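Local coordinates for protein aspartate aminotransferase (Plasmodium falciparum, PDB 3K7Y) that probably catalyses the reversible, pyridoxal-phosphate-dependent transfer of an amino group from L-aspartate to 2-oxoglutarate, giving oxaloacetate and L-glutamate, at residues A[150-162]-A[184-196]. Residues are numbered along the deposited sequence; the frame is centred on the assembly and turned at random.
With PLP (pyridoxal-5'-phosphate), chain B.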
ATOM      1  N   ASN A 150      -9.425 -23.588  20.451  1.00 67.27           N
ATOM      2  CA  ASN A 150      -8.484 -24.710  20.616  1.00 66.63           C
ATOM      3  C   ASN A 150      -8.022 -25.194  19.271  1.00 64.81           C
ATOM      4  O   ASN A 150      -8.808 -25.250  18.336  1.00 64.26           O
ATOM      5  CB  ASN A 150      -9.165 -25.913  21.259  1.00 68.19           C
ATOM      6  CG  ASN A 150      -9.502 -25.702  22.704  1.00 70.82           C
ATOM      7  OD1 ASN A 150      -8.618 -25.705  23.564  1.00 73.00           O
ATOM      8  ND2 ASN A 150     -10.792 -25.563  22.999  1.00 72.51           N
ATOM      9  N   PHE A 151      -6.766 -25.594  19.164  1.00 63.58           N
ATOM     10  CA  PHE A 151      -6.304 -26.111  17.891  1.00 61.78           C
ATOM     11  C   PHE A 151      -5.141 -27.076  18.026  1.00 62.27           C
ATOM     12  O   PHE A 151      -5.332 -28.281  18.135  1.00 63.15           O
ATOM     13  CB  PHE A 151      -5.945 -24.958  16.957  1.00 60.14           C
ATOM     14  CG  PHE A 151      -5.781 -25.367  15.535  1.00 57.00           C
ATOM     15  CD1 PHE A 151      -6.889 -25.681  14.768  1.00 54.61           C
ATOM     16  CD2 PHE A 151      -4.523 -25.421  14.954  1.00 55.48           C
ATOM     17  CE1 PHE A 151      -6.756 -26.055  13.443  1.00 53.97           C
ATOM     18  CE2 PHE A 151      -4.369 -25.805  13.631  1.00 54.71           C
ATOM     19  CZ  PHE A 151      -5.489 -26.130  12.870  1.00 54.34           C
ATOM     20  N   PHE A 152      -3.940 -26.528  17.998  1.00 61.66           N
ATOM     21  CA  PHE A 152      -2.730 -27.304  18.056  1.00 61.90           C
ATOM     22  C   PHE A 152      -2.635 -27.971  19.419  1.00 63.71           C
ATOM     23  O   PHE A 152      -2.931 -27.338  20.436  1.00 63.83           O
ATOM     24  CB  PHE A 152      -1.576 -26.345  17.841  1.00 60.92           C
ATOM     25  CG  PHE A 152      -0.255 -26.985  17.859  1.00 58.53           C
ATOM     26  CD1 PHE A 152       0.193 -27.689  16.771  1.00 56.46           C
ATOM     27  CD2 PHE A 152       0.562 -26.853  18.953  1.00 57.64           C
ATOM     28  CE1 PHE A 152       1.436 -28.283  16.776  1.00 56.41           C
ATOM     29  CE2 PHE A 152       1.803 -27.438  18.969  1.00 58.19           C
ATOM     30  CZ  PHE A 152       2.241 -28.160  17.872  1.00 57.58           C
ATOM     31  N   ASP A 153      -2.265 -29.256  19.439  1.00 65.54           N
ATOM     32  CA  ASP A 153      -2.097 -29.975  20.709  1.00 67.68           C
ATOM     33  C   ASP A 153      -0.640 -29.949  21.108  1.00 68.28           C
ATOM     34  O   ASP A 153       0.226 -30.443  20.388  1.00 68.33           O
ATOM     35  CB  ASP A 153      -2.615 -31.414  20.666  1.00 68.93           C
ATOM     36  CG  ASP A 153      -2.541 -32.091  22.029  1.00 71.47           C
ATOM     37  OD1 ASP A 153      -1.422 -32.440  22.467  1.00 72.69           O
ATOM     38  OD2 ASP A 153      -3.603 -32.246  22.672  1.00 73.71           O
ATOM     39  N   TYR A 154      -0.382 -29.363  22.266  1.00 68.99           N
ATOM     40  CA  TYR A 154       0.974 -28.978  22.602  1.00 69.60           C
ATOM     41  C   TYR A 154       1.808 -30.159  23.036  1.00 71.48           C
ATOM     42  O   TYR A 154       3.027 -30.141  22.870  1.00 72.11           O
ATOM     43  CB  TYR A 154       0.987 -27.842  23.628  1.00 69.52           C
ATOM     44  CG  TYR A 154       1.073 -26.459  22.992  1.00 67.45           C
ATOM     45  CD1 TYR A 154       2.301 -25.830  22.821  1.00 66.92           C
ATOM     46  CD2 TYR A 154      -0.064 -25.793  22.541  1.00 66.13           C
ATOM     47  CE1 TYR A 154       2.397 -24.575  22.236  1.00 65.33           C
ATOM     48  CE2 TYR A 154       0.024 -24.523  21.947  1.00 64.38           C
ATOM     49  CZ  TYR A 154       1.261 -23.925  21.802  1.00 64.39           C
ATOM     50  OH  TYR A 154       1.381 -22.677  21.225  1.00 63.37           O
ATOM     51  N   ASN A 155       1.155 -31.198  23.555  1.00 72.66           N
ATOM     52  CA  ASN A 155       1.883 -32.384  23.982  1.00 74.28           C
ATOM     53  C   ASN A 155       1.945 -33.487  22.942  1.00 74.55           C
ATOM     54  O   ASN A 155       2.979 -34.131  22.795  1.00 75.99           O
ATOM     55  CB  ASN A 155       1.428 -32.883  25.347  1.00 75.35           C
ATOM     56  CG  ASN A 155       2.206 -32.230  26.469  1.00 76.72           C
ATOM     57  OD1 ASN A 155       1.993 -31.061  26.799  1.00 77.37           O
ATOM     58  ND2 ASN A 155       3.132 -32.974  27.049  1.00 79.30           N
ATOM     59  N   LEU A 156       0.855 -33.683  22.209  1.00 73.63           N
ATOM     60  CA  LEU A 156       0.838 -34.632  21.107  1.00 73.58           C
ATOM     61  C   LEU A 156       1.586 -34.143  19.866  1.00 73.02           C
ATOM     62  O   LEU A 156       2.135 -34.949  19.119  1.00 73.83           O
ATOM     63  CB  LEU A 156      -0.596 -34.979  20.734  1.00 73.19           C
ATOM     64  CG  LEU A 156      -1.027 -36.421  20.980  1.00 74.58           C
ATOM     65  CD1 LEU A 156      -1.245 -36.700  22.461  1.00 75.87           C
ATOM     66  CD2 LEU A 156      -2.274 -36.752  20.149  1.00 74.08           C
ATOM     67  N   ILE A 157       1.599 -32.828  19.651  1.00 71.96           N
ATOM     68  CA  ILE A 157       2.205 -32.184  18.460  1.00 71.11           C
ATOM     69  C   ILE A 157       1.465 -32.503  17.144  1.00 70.58           C
ATOM     70  O   ILE A 157       2.055 -32.926  16.151  1.00 71.42           O
ATOM     71  CB  ILE A 157       3.740 -32.406  18.355  1.00 71.69           C
ATOM     72  CG1 ILE A 157       4.391 -32.114  19.702  1.00 73.35           C
ATOM     73  CG2 ILE A 157       4.355 -31.493  17.297  1.00 70.58           C
ATOM     74  CD1 ILE A 157       5.848 -32.527  19.802  1.00 76.19           C
ATOM     75  N   ASP A 158       0.160 -32.269  17.163  1.00 69.71           N
ATOM     76  CA  ASP A 158      -0.703 -32.437  16.010  1.00 68.95           C
ATOM     77  C   ASP A 158      -1.891 -31.585  16.377  1.00 67.51           C
ATOM     78  O   ASP A 158      -1.984 -31.123  17.515  1.00 67.45           O
ATOM     79  CB  ASP A 158      -1.126 -33.903  15.879  1.00 70.29           C
ATOM     80  CG  ASP A 158      -1.550 -34.291  14.450  1.00 71.96           C
ATOM     81  OD1 ASP A 158      -2.163 -33.460  13.715  1.00 72.17           O
ATOM     82  OD2 ASP A 158      -1.288 -35.466  14.077  1.00 73.69           O
ATOM     83  N   ILE A 159      -2.790 -31.351  15.429  1.00 66.41           N
ATOM     84  CA  ILE A 159      -4.059 -30.694  15.744  1.00 65.55           C
ATOM     85  C   ILE A 159      -4.858 -31.590  16.683  1.00 66.66           C
ATOM     86  O   ILE A 159      -4.818 -32.809  16.574  1.00 68.14           O
ATOM     87  CB  ILE A 159      -4.884 -30.413  14.476  1.00 64.59           C
ATOM     88  CG1 ILE A 159      -4.136 -29.452  13.571  1.00 63.57           C
ATOM     89  CG2 ILE A 159      -6.238 -29.836  14.819  1.00 63.29           C
ATOM     90  CD1 ILE A 159      -4.418 -29.675  12.131  1.00 65.51           C
ATOM     91  N   ASN A 160      -5.563 -30.981  17.620  1.00 66.67           N
ATOM     92  CA  ASN A 160      -6.469 -31.695  18.474  1.00 67.80           C
ATOM     93  C   ASN A 160      -7.842 -31.524  17.844  1.00 67.84           C
ATOM     94  O   ASN A 160      -8.572 -30.578  18.172  1.00 67.63           O
ATOM     95  CB  ASN A 160      -6.427 -31.076  19.859  1.00 68.09           C
ATOM     96  CG  ASN A 160      -7.239 -31.834  20.863  1.00 70.26           C
ATOM     97  OD1 ASN A 160      -8.378 -32.248  20.601  1.00 71.72           O
ATOM     98  ND2 ASN A 160      -6.664 -32.013  22.046  1.00 72.05           N
ATOM     99  N   TYR A 161      -8.181 -32.423  16.918  1.00 68.33           N
ATOM    100  CA  TYR A 161      -9.388 -32.269  16.104  1.00 68.48           C
ATOM    101  C   TYR A 161     -10.659 -32.409  16.933  1.00 69.50           C
ATOM    102  O   TYR A 161     -11.741 -32.053  16.477  1.00 69.37           O
ATOM    103  CB  TYR A 161      -9.414 -33.269  14.954  1.00 68.93           C
ATOM    104  CG  TYR A 161      -8.296 -33.140  13.936  1.00 69.67           C
ATOM    105  CD1 TYR A 161      -8.491 -32.446  12.738  1.00 70.00           C
ATOM    106  CD2 TYR A 161      -7.054 -33.739  14.156  1.00 71.12           C
ATOM    107  CE1 TYR A 161      -7.471 -32.336  11.791  1.00 70.65           C
ATOM    108  CE2 TYR A 161      -6.028 -33.636  13.219  1.00 72.45           C
ATOM    109  CZ  TYR A 161      -6.239 -32.933  12.036  1.00 72.19           C
ATOM    110  OH  TYR A 161      -5.210 -32.825  11.117  1.00 73.37           O
ATOM    111  N   ASP A 162     -10.521 -32.922  18.154  1.00 70.86           N
ATOM    112  CA  ASP A 162     -11.668 -33.168  19.024  1.00 72.46           C
ATOM    113  C   ASP A 162     -12.116 -31.863  19.643  1.00 71.81           C
ATOM    114  O   ASP A 162     -13.291 -31.506  19.557  1.00 72.01           O
ATOM    115  CB  ASP A 162     -11.311 -34.169  20.131  1.00 74.16           C
ATOM    116  CG  ASP A 162     -10.763 -35.494  19.584  1.00 76.87           C
ATOM    117  OD1 ASP A 162      -9.928 -35.483  18.642  1.00 78.69           O
ATOM    118  OD2 ASP A 162     -11.159 -36.562  20.111  1.00 79.97           O
ATOM    119  N   TYR A 184       0.353 -23.983   8.192  1.00 58.65           N
ATOM    120  CA  TYR A 184       0.074 -23.155   9.353  1.00 58.13           C
ATOM    121  C   TYR A 184       1.301 -22.412   9.857  1.00 58.47           C
ATOM    122  O   TYR A 184       2.380 -22.988  10.001  1.00 59.62           O
ATOM    123  CB  TYR A 184      -0.494 -24.020  10.468  1.00 58.21           C
ATOM    124  CG  TYR A 184      -1.281 -23.260  11.500  1.00 58.61           C
ATOM    125  CD1 TYR A 184      -0.650 -22.415  12.416  1.00 58.36           C
ATOM    126  CD2 TYR A 184      -2.670 -23.392  11.576  1.00 59.99           C
ATOM    127  CE1 TYR A 184      -1.386 -21.715  13.383  1.00 57.85           C
ATOM    128  CE2 TYR A 184      -3.424 -22.694  12.552  1.00 58.97           C
ATOM    129  CZ  TYR A 184      -2.772 -21.864  13.450  1.00 57.98           C
ATOM    130  OH  TYR A 184      -3.510 -21.182  14.398  1.00 56.45           O
ATOM    131  N   ASN A 185       1.120 -21.119  10.102  1.00 58.26           N
ATOM    132  CA  ASN A 185       2.142 -20.262  10.699  1.00 58.42           C
ATOM    133  C   ASN A 185       1.711 -19.790  12.093  1.00 58.74           C
ATOM    134  O   ASN A 185       0.788 -18.995  12.211  1.00 57.58           O
ATOM    135  CB  ASN A 185       2.403 -19.065   9.784  1.00 57.51           C
ATOM    136  CG  ASN A 185       3.484 -18.142  10.312  1.00 56.66           C
ATOM    137  OD1 ASN A 185       3.811 -18.149  11.499  1.00 56.40           O
ATOM    138  ND2 ASN A 185       4.044 -17.335   9.425  1.00 55.01           N
ATOM    139  N   PRO A 186       2.399 -20.257  13.157  1.00 60.42           N
ATOM    140  CA  PRO A 186       3.628 -21.073  13.211  1.00 62.06           C
ATOM    141  C   PRO A 186       3.544 -22.613  13.181  1.00 63.79           C
ATOM    142  O   PRO A 186       4.522 -23.241  12.775  1.00 64.73           O
ATOM    143  CB  PRO A 186       4.260 -20.642  14.531  1.00 62.33           C
ATOM    144  CG  PRO A 186       3.095 -20.322  15.390  1.00 61.99           C
ATOM    145  CD  PRO A 186       2.020 -19.757  14.493  1.00 60.49           C
ATOM    146  N   CYS A 187       2.433 -23.219  13.612  1.00 64.81           N
ATOM    147  CA  CYS A 187       2.333 -24.709  13.761  1.00 66.76           C
ATOM    148  C   CYS A 187       2.913 -25.591  12.658  1.00 67.33           C
ATOM    149  O   CYS A 187       3.499 -26.614  12.949  1.00 68.51           O
ATOM    150  CB  CYS A 187       0.894 -25.142  14.008  1.00 66.44           C
ATOM    151  SG  CYS A 187       0.260 -24.355  15.461  1.00 70.28           S
ATOM    152  N   SER A 188       2.725 -25.209  11.401  1.00 67.52           N
ATOM    153  CA  SER A 188       3.224 -25.983  10.274  1.00 68.64           C
ATOM    154  C   SER A 188       2.480 -27.308  10.157  1.00 69.26           C
ATOM    155  O   SER A 188       3.030 -28.290   9.680  1.00 70.41           O
ATOM    156  CB  SER A 188       4.728 -26.242  10.419  1.00 69.77           C
ATOM    157  OG  SER A 188       5.391 -25.112  10.948  1.00 70.21           O
ATOM    158  N   VAL A 189       1.225 -27.319  10.586  1.00 68.83           N
ATOM    159  CA  VAL A 189       0.392 -28.517  10.595  1.00 69.53           C
ATOM    160  C   VAL A 189      -0.855 -28.222   9.759  1.00 68.86           C
ATOM    161  O   VAL A 189      -1.583 -27.294  10.081  1.00 68.17           O
ATOM    162  CB  VAL A 189      -0.036 -28.862  12.068  1.00 69.74           C
ATOM    163  CG1 VAL A 189      -0.947 -30.049  12.110  1.00 70.92           C
ATOM    164  CG2 VAL A 189       1.170 -29.125  12.958  1.00 69.95           C
ATOM    165  N   ASN A 190      -1.088 -28.979   8.685  1.00 69.71           N
ATOM    166  CA  ASN A 190      -2.301 -28.786   7.847  1.00 69.69           C
ATOM    167  C   ASN A 190      -3.468 -29.717   8.213  1.00 70.12           C
ATOM    168  O   ASN A 190      -3.251 -30.801   8.755  1.00 71.33           O
ATOM    169  CB  ASN A 190      -2.013 -28.802   6.321  1.00 70.23           C
ATOM    170  CG  ASN A 190      -0.680 -29.473   5.947  1.00 72.55           C
ATOM    171  OD1 ASN A 190       0.281 -29.460   6.717  1.00 76.11           O
ATOM    172  ND2 ASN A 190      -0.618 -30.038   4.744  1.00 72.78           N
ATOM    173  N   ILE A 191      -4.698 -29.279   7.932  1.00 69.70           N
ATOM    174  CA  ILE A 191      -5.921 -30.051   8.240  1.00 70.38           C
ATOM    175  C   ILE A 191      -6.099 -31.248   7.289  1.00 71.91           C
ATOM    176  O   ILE A 191      -6.259 -31.047   6.087  1.00 72.32           O
ATOM    177  CB  ILE A 191      -7.189 -29.140   8.159  1.00 69.62           C
ATOM    178  CG1 ILE A 191      -7.111 -28.011   9.189  1.00 68.27           C
ATOM    179  CG2 ILE A 191      -8.483 -29.955   8.347  1.00 69.97           C
ATOM    180  CD1 ILE A 191      -8.029 -26.843   8.915  1.00 66.41           C
ATOM    181  N   GLU A 192      -6.077 -32.474   7.820  1.00 73.12           N
ATOM    182  CA  GLU A 192      -6.247 -33.697   7.004  1.00 75.01           C
ATOM    183  C   GLU A 192      -7.649 -33.800   6.364  1.00 75.19           C
ATOM    184  O   GLU A 192      -8.651 -33.438   6.993  1.00 75.05           O
ATOM    185  CB  GLU A 192      -5.998 -34.941   7.862  1.00 76.35           C
ATOM    186  CG  GLU A 192      -4.682 -34.947   8.629  1.00 77.98           C
ATOM    187  CD  GLU A 192      -4.654 -35.982   9.755  1.00 80.77           C
ATOM    188  OE1 GLU A 192      -5.729 -36.320  10.306  1.00 81.18           O
ATOM    189  OE2 GLU A 192      -3.544 -36.447  10.096  1.00 82.44           O
ATOM    190  N   GLU A 193      -7.738 -34.313   5.138  1.00 75.65           N
ATOM    191  CA  GLU A 193      -9.050 -34.417   4.483  1.00 75.95           C
ATOM    192  C   GLU A 193     -10.035 -35.242   5.296  1.00 75.79           C
ATOM    193  O   GLU A 193     -11.246 -35.034   5.181  1.00 75.90           O
ATOM    194  CB  GLU A 193      -8.976 -35.019   3.077  1.00 77.60           C
ATOM    195  CG  GLU A 193      -7.746 -34.679   2.269  1.00 79.43           C
ATOM    196  CD  GLU A 193      -7.788 -35.279   0.870  1.00 83.41           C
ATOM    197  OE1 GLU A 193      -8.864 -35.792   0.448  1.00 84.30           O
ATOM    198  OE2 GLU A 193      -6.735 -35.226   0.191  1.00 84.78           O
ATOM    199  N   LYS A 194      -9.522 -36.186   6.091  1.00 75.47           N
ATOM    200  CA  LYS A 194     -10.370 -37.019   6.952  1.00 75.65           C
ATOM    201  C   LYS A 194     -11.491 -36.187   7.591  1.00 74.41           C
ATOM    202  O   LYS A 194     -12.609 -36.684   7.781  1.00 75.00           O
ATOM    203  CB  LYS A 194      -9.558 -37.701   8.067  1.00 75.90           C
ATOM    204  CG  LYS A 194      -8.224 -38.272   7.656  1.00 77.34           C
ATOM    205  CD  LYS A 194      -7.592 -39.051   8.802  1.00 79.34           C
ATOM    206  CE  LYS A 194      -6.343 -39.801   8.316  1.00 81.76           C
ATOM    207  NZ  LYS A 194      -5.668 -40.530   9.421  1.00 82.36           N
ATOM    208  N   TYR A 195     -11.183 -34.916   7.889  1.00 72.31           N
ATOM    209  CA  TYR A 195     -12.054 -34.036   8.679  1.00 70.89           C
ATOM    210  C   TYR A 195     -12.826 -32.933   7.936  1.00 70.50           C
ATOM    211  O   TYR A 195     -13.761 -32.354   8.505  1.00 70.19           O
ATOM    212  CB  TYR A 195     -11.254 -33.396   9.794  1.00 69.44           C
ATOM    213  CG  TYR A 195     -10.720 -34.375  10.783  1.00 69.59           C
ATOM    214  CD1 TYR A 195     -11.473 -34.758  11.885  1.00 69.35           C
ATOM    215  CD2 TYR A 195      -9.448 -34.924  10.622  1.00 70.41           C
ATOM    216  CE1 TYR A 195     -10.970 -35.671  12.810  1.00 70.95           C
ATOM    217  CE2 TYR A 195      -8.930 -35.831  11.539  1.00 70.61           C
ATOM    218  CZ  TYR A 195      -9.694 -36.207  12.628  1.00 70.88           C
ATOM    219  OH  TYR A 195      -9.184 -37.111  13.536  1.00 70.91           O
ATOM    220  N   PHE A 196     -12.444 -32.632   6.693  1.00 70.38           N
ATOM    221  CA  PHE A 196     -13.143 -31.600   5.931  1.00 70.00           C
ATOM    222  C   PHE A 196     -14.660 -31.732   6.090  1.00 71.20           C
ATOM    223  O   PHE A 196     -15.305 -30.815   6.587  1.00 71.11           O
ATOM    224  CB  PHE A 196     -12.771 -31.626   4.442  1.00 70.24           C
ATOM    225  CG  PHE A 196     -11.316 -31.334   4.148  1.00 68.61           C
ATOM    226  CD1 PHE A 196     -10.815 -31.520   2.864  1.00 68.14           C
ATOM    227  CD2 PHE A 196     -10.450 -30.883   5.134  1.00 67.32           C
ATOM    228  CE1 PHE A 196      -9.489 -31.250   2.569  1.00 67.07           C
ATOM    229  CE2 PHE A 196      -9.121 -30.609   4.840  1.00 66.31           C
ATOM    230  CZ  PHE A 196      -8.641 -30.802   3.553  1.00 66.53           C
TER
HETATM  231  N1  PLP B 406      -0.677 -14.677   6.577  1.00 59.51           N
HETATM  232  C2  PLP B 406       0.275 -15.571   6.997  1.00 57.07           C
HETATM  233  C2A PLP B 406      -0.173 -16.785   7.717  1.00 55.74           C
HETATM  234  C3  PLP B 406       1.615 -15.331   6.734  1.00 58.25           C
HETATM  235  O3  PLP B 406       2.566 -16.234   7.138  1.00 58.49           O
HETATM  236  C4  PLP B 406       1.992 -14.172   6.054  1.00 59.75           C
HETATM  237  C4A PLP B 406       3.433 -14.033   5.670  1.00 62.37           C
HETATM  238  O4A PLP B 406       3.800 -14.424   4.553  1.00 65.22           O
HETATM  239  C5  PLP B 406       1.022 -13.251   5.612  1.00 60.08           C
HETATM  240  C6  PLP B 406      -0.319 -13.521   5.895  1.00 60.52           C
HETATM  241  C5A PLP B 406       1.330 -11.945   4.874  1.00 59.02           C
HETATM  242  O4P PLP B 406       2.183 -12.034   3.746  1.00 57.43           O
HETATM  243  P   PLP B 406       2.707 -10.693   3.001  1.00 56.10           P
HETATM  244  O1P PLP B 406       2.988 -10.952   1.549  1.00 55.19           O
HETATM  245  O2P PLP B 406       4.029 -10.285   3.595  1.00 56.20           O
HETATM  246  O3P PLP B 406       1.634  -9.637   3.142  1.00 53.43           O
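Tyr-161 and Tyr-195 form an offset stack with centroids 3.9 Å apart and planes at 8°. Tyr-161 illustrates how one aromatic side chain can serve several partners. With its CG anti to the carbonyl carbon (chi1 -63°), the ring lies over that of Tyr-195. CB makes a CH-pi contact over the Tyr-195 face, CG meets Tyr-195 CZ and CE2, and CD1 comes 3.4 Å from Tyr-195 CD2; CD2 and CE2 run over Tyr-195 CE2. The other face receives Ile-159 CG2, whereas Ile-191 CG2 lies at the edge, 4.3 Å from Tyr-161 CE1. CE2 and CZ approach Glu-192 OE1, and OH, 3.3 Å from Glu-192 CG, accepts a weak but nearly straight bond from Glu-192 N (3.4 Å, 170°). Val-189 CG1 meets Ile-159 CD1; Val-189 CG2 lies at the edge of the Phe-152 ring, which Cys-187 SG approaches obliquely, a sulfur-aromatic contact. Phe-151 and Tyr-184 have nearly parallel, barely overlapping rings. Asn-185 ND2 donates a hydrogen bond to pyridoxal phosphate O3 (2.9 Å). Predominantly apolar, the contact packs the sheet-edge hairpin and the start of helix 161-170 against the chain running from Asn-185 toward helix 193-206, with little directional bonding.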